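Local coordinates for protein gamma-glutamyltranspeptidase (Ggt) (Helicobacter pylori 26695, PDB 5BPK) that probably cleaves and transfers the gamma-glutamyl group of glutathione and related gamma-glutamyl compounds, as an N-terminal nucleophile (Ntn) hydrolase, at residues A[80-92]-A[96-108]. Numbering follows the deposited sequence.
Sequences GNIGGGGFAVIHL and ENVALDFREKAPL. With 4UD ((2S)-amino[(5S)-4,5-dihydro-1,2-oxazol-5-yl]acetic acid), chain O; EDO (1,2-ethanediol), chain P.
Gly86 pairs with Phe102, Ala88 with Leu100 and Ile90 with Val98 as hydrogen-bonded pairs of an antiparallel beta hairpin, whose strand axes (85-91 and 97-102) approach to 4.7 Å, their N-to-C directions 167° apart. The ladder joins a sheet of the Ntn-hydrolase fold that continues through strand 262-271 and, beyond strand 85-91, into the other chain. Leu92 N donates a hydrogen bond to Glu96 O at the turn. The Phe102 ring lies against the glycine backbone: with CG wedged between its own N and carbonyl carbon (chi1 59°), one face covers Gly86, whose CA sits 3.9 Å from the Phe102 ring centroid in a CH-pi contact. Next to it Ala88 CB meets Phe102 CE1 at 4.2 Å. Phe87 and Asp101 lie side by side on the opposite face of the sheet from Phe102; Phe87 CE1 is 3.9 Å from Arg103 CB, where those two side chains cross at an angle. Asp101 OD1 accepts from Arg103 N in an Asx turn and is salt-bridged to Arg69 of the other chain, Asp101 OD2 to Arg264. Arg103, salt-bridged to Asp43 and Glu40 of the other chain, donates one bent hydrogen bond from NH1 to O9 of the inhibitor 4UD (2.9 Å). At the far end His91 ND1 donates to Asn97 OD1 over 2.6 Å, the oxygen only 5° out of the imidazole plane.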
# COMPACT_ATOMS: atom_id res chain seq x y z
N GLY A 80 -6.74 -4.72 6.05
CA GLY A 80 -5.94 -5.43 7.05
C GLY A 80 -6.15 -6.93 6.87
O GLY A 80 -7.24 -7.36 6.48
N ASN A 81 -5.12 -7.72 7.12
CA ASN A 81 -5.14 -9.12 6.70
C ASN A 81 -4.04 -9.98 7.29
O ASN A 81 -2.99 -9.48 7.71
CB ASN A 81 -4.97 -9.19 5.18
CG ASN A 81 -3.60 -8.73 4.73
OD1 ASN A 81 -2.67 -9.55 4.62
ND2 ASN A 81 -3.45 -7.41 4.49
N ILE A 82 -4.30 -11.29 7.27
CA ILE A 82 -3.24 -12.30 7.25
C ILE A 82 -3.20 -13.08 5.92
O ILE A 82 -2.28 -13.85 5.69
CB ILE A 82 -3.33 -13.28 8.44
CG1 ILE A 82 -4.65 -14.07 8.46
CG2 ILE A 82 -3.16 -12.53 9.75
CD1 ILE A 82 -4.68 -15.17 9.49
N GLY A 83 -4.20 -12.89 5.05
CA GLY A 83 -4.25 -13.60 3.76
C GLY A 83 -3.64 -12.89 2.56
O GLY A 83 -3.81 -13.35 1.42
N GLY A 84 -2.93 -11.79 2.81
CA GLY A 84 -2.32 -10.98 1.74
C GLY A 84 -0.83 -10.79 1.96
O GLY A 84 -0.12 -11.71 2.33
N GLY A 85 -0.35 -9.57 1.73
CA GLY A 85 1.07 -9.27 1.81
C GLY A 85 1.32 -7.78 1.70
O GLY A 85 0.37 -6.98 1.64
N GLY A 86 2.58 -7.40 1.69
CA GLY A 86 2.92 -5.99 1.67
C GLY A 86 4.39 -5.73 1.86
O GLY A 86 5.21 -6.61 1.64
N PHE A 87 4.71 -4.51 2.26
CA PHE A 87 6.07 -4.02 2.40
C PHE A 87 6.23 -3.21 3.67
O PHE A 87 5.30 -2.48 4.08
CB PHE A 87 6.43 -3.11 1.22
CG PHE A 87 6.24 -3.75 -0.12
CD1 PHE A 87 7.12 -4.72 -0.57
CD2 PHE A 87 5.19 -3.38 -0.94
CE1 PHE A 87 6.94 -5.32 -1.82
CE2 PHE A 87 5.01 -3.96 -2.20
CZ PHE A 87 5.89 -4.94 -2.64
N ALA A 88 7.41 -3.26 4.26
CA ALA A 88 7.76 -2.39 5.38
C ALA A 88 9.08 -1.73 5.08
O ALA A 88 10.06 -2.41 4.80
CB ALA A 88 7.88 -3.17 6.68
N VAL A 89 9.09 -0.40 5.10
CA VAL A 89 10.31 0.38 4.99
C VAL A 89 10.66 0.83 6.41
O VAL A 89 9.82 1.39 7.15
CB VAL A 89 10.13 1.53 3.98
CG1 VAL A 89 11.25 2.54 4.09
CG2 VAL A 89 10.07 0.96 2.57
N ILE A 90 11.90 0.56 6.82
CA ILE A 90 12.29 0.72 8.21
C ILE A 90 13.57 1.53 8.30
O ILE A 90 14.52 1.24 7.59
CB ILE A 90 12.52 -0.64 8.88
CG1 ILE A 90 11.23 -1.48 8.85
CG2 ILE A 90 13.01 -0.43 10.32
CD1 ILE A 90 11.42 -2.95 9.22
N HIS A 91 13.57 2.56 9.14
CA HIS A 91 14.78 3.30 9.48
C HIS A 91 15.10 2.98 10.93
O HIS A 91 14.25 3.14 11.80
CB HIS A 91 14.59 4.81 9.29
CG HIS A 91 15.71 5.63 9.85
ND1 HIS A 91 16.84 5.94 9.12
CD2 HIS A 91 15.89 6.17 11.08
CE1 HIS A 91 17.66 6.65 9.88
NE2 HIS A 91 17.11 6.80 11.07
N LEU A 92 16.31 2.48 11.17
CA LEU A 92 16.74 2.06 12.49
C LEU A 92 17.51 3.18 13.17
O LEU A 92 18.10 4.05 12.50
CB LEU A 92 17.62 0.82 12.40
CG LEU A 92 16.96 -0.44 11.84
CD1 LEU A 92 18.00 -1.54 11.69
CD2 LEU A 92 15.83 -0.88 12.74
N GLU A 96 20.67 2.76 9.79
CA GLU A 96 20.43 1.81 8.70
C GLU A 96 19.02 1.99 8.16
O GLU A 96 18.07 2.25 8.91
CB GLU A 96 20.59 0.36 9.18
CG GLU A 96 21.26 -0.53 8.17
CD GLU A 96 22.76 -0.42 8.24
OE1 GLU A 96 23.36 0.23 7.35
OE2 GLU A 96 23.35 -0.96 9.20
N ASN A 97 18.89 1.87 6.84
CA ASN A 97 17.58 1.86 6.20
C ASN A 97 17.40 0.55 5.45
O ASN A 97 18.27 0.15 4.67
CB ASN A 97 17.44 3.03 5.24
CG ASN A 97 17.63 4.36 5.93
OD1 ASN A 97 16.82 4.78 6.76
ND2 ASN A 97 18.72 5.04 5.60
N VAL A 98 16.30 -0.15 5.71
CA VAL A 98 16.06 -1.45 5.11
C VAL A 98 14.63 -1.53 4.62
O VAL A 98 13.77 -0.77 5.09
CB VAL A 98 16.36 -2.59 6.10
CG1 VAL A 98 17.80 -2.48 6.63
CG2 VAL A 98 15.36 -2.58 7.24
N ALA A 99 14.39 -2.41 3.66
CA ALA A 99 13.05 -2.62 3.11
C ALA A 99 12.74 -4.10 3.23
O ALA A 99 13.55 -4.94 2.86
CB ALA A 99 12.99 -2.20 1.66
N LEU A 100 11.58 -4.41 3.80
CA LEU A 100 11.13 -5.78 3.91
C LEU A 100 10.05 -6.05 2.86
O LEU A 100 9.02 -5.39 2.84
CB LEU A 100 10.58 -6.05 5.31
CG LEU A 100 10.04 -7.46 5.57
CD1 LEU A 100 11.09 -8.52 5.37
CD2 LEU A 100 9.43 -7.52 6.97
N ASP A 101 10.32 -7.03 2.01
CA ASP A 101 9.41 -7.51 0.98
C ASP A 101 8.69 -8.74 1.56
O ASP A 101 9.29 -9.82 1.68
CB ASP A 101 10.25 -7.86 -0.27
CG ASP A 101 9.49 -8.63 -1.35
OD1 ASP A 101 8.31 -8.99 -1.18
OD2 ASP A 101 10.15 -8.91 -2.39
N PHE A 102 7.42 -8.56 1.93
CA PHE A 102 6.53 -9.68 2.22
C PHE A 102 5.34 -9.72 1.24
O PHE A 102 4.21 -10.03 1.59
CB PHE A 102 6.13 -9.75 3.71
CG PHE A 102 5.41 -8.53 4.25
CD1 PHE A 102 6.12 -7.44 4.74
CD2 PHE A 102 4.04 -8.54 4.41
CE1 PHE A 102 5.45 -6.35 5.30
CE2 PHE A 102 3.36 -7.45 4.96
CZ PHE A 102 4.08 -6.35 5.41
N ARG A 103 5.66 -9.41 -0.01
CA ARG A 103 4.70 -9.47 -1.11
C ARG A 103 4.33 -10.92 -1.44
O ARG A 103 5.18 -11.82 -1.36
CB ARG A 103 5.31 -8.80 -2.34
CG ARG A 103 4.45 -8.73 -3.58
CD ARG A 103 3.24 -7.82 -3.42
NE ARG A 103 2.73 -7.39 -4.73
CZ ARG A 103 1.65 -6.63 -4.91
NH1 ARG A 103 0.93 -6.22 -3.89
NH2 ARG A 103 1.29 -6.28 -6.13
N GLU A 104 3.09 -11.15 -1.84
CA GLU A 104 2.68 -12.49 -2.25
C GLU A 104 3.47 -12.97 -3.47
O GLU A 104 3.93 -12.16 -4.29
CB GLU A 104 1.19 -12.57 -2.57
CG GLU A 104 0.27 -12.15 -1.44
CD GLU A 104 -0.19 -10.70 -1.57
OE1 GLU A 104 0.69 -9.81 -1.75
OE2 GLU A 104 -1.41 -10.48 -1.50
N LYS A 105 3.60 -14.29 -3.57
CA LYS A 105 4.23 -14.93 -4.72
C LYS A 105 3.20 -15.66 -5.57
O LYS A 105 2.26 -16.28 -5.02
CB LYS A 105 5.24 -15.96 -4.25
CG LYS A 105 6.43 -15.39 -3.50
CD LYS A 105 7.18 -16.46 -2.72
CE LYS A 105 7.82 -17.54 -3.59
NZ LYS A 105 8.54 -18.57 -2.77
N ALA A 106 3.40 -15.65 -6.88
CA ALA A 106 2.60 -16.51 -7.74
C ALA A 106 2.87 -17.95 -7.32
O ALA A 106 4.02 -18.31 -7.08
CB ALA A 106 2.95 -16.29 -9.21
N PRO A 107 1.82 -18.79 -7.25
CA PRO A 107 2.06 -20.16 -6.81
C PRO A 107 2.92 -20.95 -7.79
O PRO A 107 3.09 -20.55 -8.95
CB PRO A 107 0.64 -20.75 -6.72
CG PRO A 107 -0.23 -19.57 -6.48
CD PRO A 107 0.38 -18.49 -7.32
N LEU A 108 3.43 -22.08 -7.32
CA LEU A 108 4.33 -22.92 -8.11
C LEU A 108 3.69 -23.39 -9.41
O LEU A 108 4.39 -23.58 -10.41
CB LEU A 108 4.79 -24.13 -7.28
CG LEU A 108 5.87 -23.84 -6.24
CD1 LEU A 108 5.85 -24.87 -5.10
CD2 LEU A 108 7.22 -23.78 -6.92
C3 4UD O . -3.98 -1.01 -2.18
C4 4UD O . -2.58 -2.16 -3.46
C5 4UD O . -4.04 -2.22 -3.05
C6 4UD O . -2.26 -2.75 -4.84
C8 4UD O . -0.76 -2.67 -5.01
O9 4UD O . -0.03 -3.51 -4.52
O10 4UD O . -0.20 -1.65 -5.70
N7 4UD O . -2.65 -4.17 -4.90
O2 4UD O . -2.25 -0.77 -3.51
N1 4UD O . -2.96 -0.27 -2.50
C1 EDO P . 16.25 8.76 13.35
O1 EDO P . 15.72 9.91 14.04
C2 EDO P . 17.41 8.13 14.10
O2 EDO P . 18.53 7.85 13.23